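Local coordinates for protein nucleoside diphosphate kinase (PDB 1XQI) that probably transfers the gamma phosphate of ATP to the beta phosphate of nucleoside diphosphates by a ping-pong mechanism through a phosphorylated enzyme intermediate, at residues I36-K41 against R149-I154. The protein carries 6 engineered substitutions. Numbering follows the deposited sequence.
Engineered in segment 36-41: Lys40 (natural residue Glu).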
loop_
_atom_site.group_PDB
_atom_site.type_symbol
_atom_site.label_atom_id
_atom_site.label_comp_id
_atom_site.label_asym_id
_atom_site.label_seq_id
_atom_site.Cartn_x
_atom_site.Cartn_y
_atom_site.Cartn_z
ATOM N N ILE A 36 -2.206 4.704 7.551
ATOM C CA ILE A 36 -0.884 4.148 7.630
ATOM C C ILE A 36 -0.041 5.002 8.576
ATOM O O ILE A 36 0.672 4.453 9.426
ATOM C CB ILE A 36 -0.249 4.031 6.261
ATOM C CG1 ILE A 36 -0.983 2.936 5.482
ATOM C CG2 ILE A 36 1.266 3.670 6.370
ATOM C CD1 ILE A 36 -0.421 2.704 4.097
ATOM N N SER A 37 -0.148 6.330 8.502
ATOM C CA SER A 37 0.641 7.149 9.420
ATOM C C SER A 37 0.405 6.866 10.943
ATOM O O SER A 37 1.342 6.856 11.740
ATOM C CB SER A 37 0.512 8.631 9.081
ATOM O OG SER A 37 0.872 9.406 10.207
ATOM N N ARG A 38 -0.838 6.633 11.348
ATOM C CA ARG A 38 -1.118 6.360 12.761
ATOM C C ARG A 38 -0.432 5.077 13.223
ATOM O O ARG A 38 0.040 5.015 14.375
ATOM C CB ARG A 38 -2.604 6.308 13.038
ATOM C CG ARG A 38 -3.380 7.225 12.161
ATOM C CD ARG A 38 -3.786 8.550 12.786
ATOM N NE ARG A 38 -4.927 8.322 13.662
ATOM C CZ ARG A 38 -5.915 9.178 13.926
ATOM N NH1 ARG A 38 -5.977 10.416 13.395
ATOM N NH2 ARG A 38 -6.851 8.758 14.767
ATOM N N PHE A 39 -0.326 4.076 12.339
ATOM C CA PHE A 39 0.221 2.807 12.769
ATOM C C PHE A 39 1.751 2.900 12.831
ATOM O O PHE A 39 2.381 2.439 13.774
ATOM C CB PHE A 39 -0.262 1.667 11.863
ATOM C CG PHE A 39 -1.774 1.464 11.878
ATOM C CD1 PHE A 39 -2.492 1.338 10.682
ATOM C CD2 PHE A 39 -2.489 1.394 13.084
ATOM C CE1 PHE A 39 -3.895 1.108 10.696
ATOM C CE2 PHE A 39 -3.900 1.182 13.116
ATOM C CZ PHE A 39 -4.603 1.037 11.920
ATOM N N LYS A 40 2.345 3.534 11.827
ATOM C CA LYS A 40 3.779 3.786 11.788
ATOM C C LYS A 40 4.189 4.572 13.035
ATOM O O LYS A 40 5.200 4.265 13.671
ATOM C CB LYS A 40 4.158 4.592 10.539
ATOM C CG LYS A 40 5.547 5.254 10.653
ATOM C CD LYS A 40 5.895 6.120 9.473
ATOM C CE LYS A 40 5.478 7.568 9.651
ATOM N NZ LYS A 40 5.746 8.322 8.351
ATOM N N LYS A 41 3.392 5.577 13.407
ATOM C CA LYS A 41 3.757 6.368 14.555
ATOM C C LYS A 41 3.714 5.612 15.850
ATOM O O LYS A 41 4.445 5.950 16.753
ATOM C CB LYS A 41 2.976 7.673 14.624
ATOM C CG LYS A 41 3.595 8.654 13.742
ATOM C CD LYS A 41 2.640 9.760 13.337
ATOM C CE LYS A 41 3.441 10.782 12.467
ATOM N NZ LYS A 41 2.553 11.873 12.076
ATOM N N ARG A 149 -11.902 5.864 13.872
ATOM C CA ARG A 149 -13.291 5.993 13.497
ATOM C C ARG A 149 -13.874 7.335 13.982
ATOM O O ARG A 149 -14.704 7.946 13.286
ATOM C CB ARG A 149 -14.108 4.726 13.842
ATOM C CG ARG A 149 -13.388 3.479 13.268
ATOM C CD ARG A 149 -14.212 2.336 12.706
ATOM N NE ARG A 149 -14.435 1.369 13.750
ATOM C CZ ARG A 149 -14.444 0.029 13.633
ATOM N NH1 ARG A 149 -14.273 -0.628 12.471
ATOM N NH2 ARG A 149 -14.665 -0.662 14.737
ATOM N N GLY A 150 -13.376 7.870 15.099
ATOM C CA GLY A 150 -13.899 9.183 15.555
ATOM C C GLY A 150 -13.332 10.370 14.763
ATOM O O GLY A 150 -13.983 11.406 14.601
ATOM N N ASP A 151 -12.107 10.252 14.292
ATOM C CA ASP A 151 -11.523 11.363 13.555
ATOM C C ASP A 151 -11.935 11.401 12.092
ATOM O O ASP A 151 -11.935 12.488 11.506
ATOM C CB ASP A 151 -9.990 11.421 13.684
ATOM C CG ASP A 151 -9.531 11.677 15.091
ATOM O OD1 ASP A 151 -8.469 11.137 15.443
ATOM O OD2 ASP A 151 -10.218 12.384 15.873
ATOM N N TYR A 152 -12.284 10.259 11.497
ATOM C CA TYR A 152 -12.512 10.220 10.023
ATOM C C TYR A 152 -13.904 9.885 9.523
ATOM O O TYR A 152 -14.120 9.720 8.318
ATOM C CB TYR A 152 -11.501 9.311 9.288
ATOM C CG TYR A 152 -10.094 9.779 9.409
ATOM C CD1 TYR A 152 -9.230 9.205 10.320
ATOM C CD2 TYR A 152 -9.623 10.813 8.617
ATOM C CE1 TYR A 152 -7.911 9.655 10.443
ATOM C CE2 TYR A 152 -8.309 11.274 8.734
ATOM C CZ TYR A 152 -7.473 10.694 9.657
ATOM O OH TYR A 152 -6.186 11.166 9.777
ATOM N N SER A 153 -14.872 9.811 10.413
ATOM C CA SER A 153 -16.181 9.400 10.003
ATOM C C SER A 153 -17.169 9.915 11.009
ATOM O O SER A 153 -16.838 10.044 12.230
ATOM C CB SER A 153 -16.250 7.858 9.917
ATOM O OG SER A 153 -17.557 7.433 9.606
ATOM N N ILE A 154 -18.382 10.186 10.488
ATOM C CA ILE A 154 -19.511 10.703 11.268
ATOM C C ILE A 154 -20.735 9.809 11.074
ATOM O O ILE A 154 -21.875 10.243 11.308
ATOM C CB ILE A 154 -19.869 12.191 10.855
ATOM C CG1 ILE A 154 -20.239 12.261 9.375
ATOM C CG2 ILE A 154 -18.707 13.117 11.189
ATOM C CD1 ILE A 154 -20.544 13.686 8.842
#
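Arg38, on a middle turn of helix 32-42, faces Asp151, on the short helix that begins at residue 148, and the neighbouring Tyr152; the nearest alpha carbons, CA of Arg38 and CA of Asp151, stand 11.6 Å apart. No backbone bond joins the two segments; side chains alone span the distance, burying just 128 Å² at the surface. Arg38 does most of the reaching. Its chain leaves the helix with CG anti to the carbonyl carbon and then bends at chi2 (-100°) and chi3, which delivers the guanidinium to the other helix. There NH2 of Arg38 donates to OD1 of Asp151 at 3.0 Å in a salt bridge. The oxygen sits near the guanidinium plane, while the nitrogen comes to OD1 from its anti side, and the two planar groups are turned 71° against each other. NH1 of Arg38 adds a weak, more bent hydrogen bond to the same OD1 at 3.3 Å, making a fork on one oxygen rather than a two-oxygen pairing. OD2 of Asp151 instead accepts from the backbone N of Gly146, which probably helps set the carboxylate's rotation. Tyr152 slides past the arginine in the opposite direction, its CE1 lying over one guanidinium face, 3.6 Å from NH1 of Arg38; the planes differ by 52°, too tilted for a parallel stack. Ile148 touches both Arg38 and Phe39. A leucine in place of Arg38 would probably leave OD1 of Asp151 without its charged mate and Tyr152 without the flat group beside it. The contact thus ties a helix packed on the ferredoxin-like sheet to the short helix carrying Arg149, which probably binds ATP as in related kinases, through an ion pair, with Tyr152 beside it, whose strength is probably moderated by its partly solvent-exposed setting.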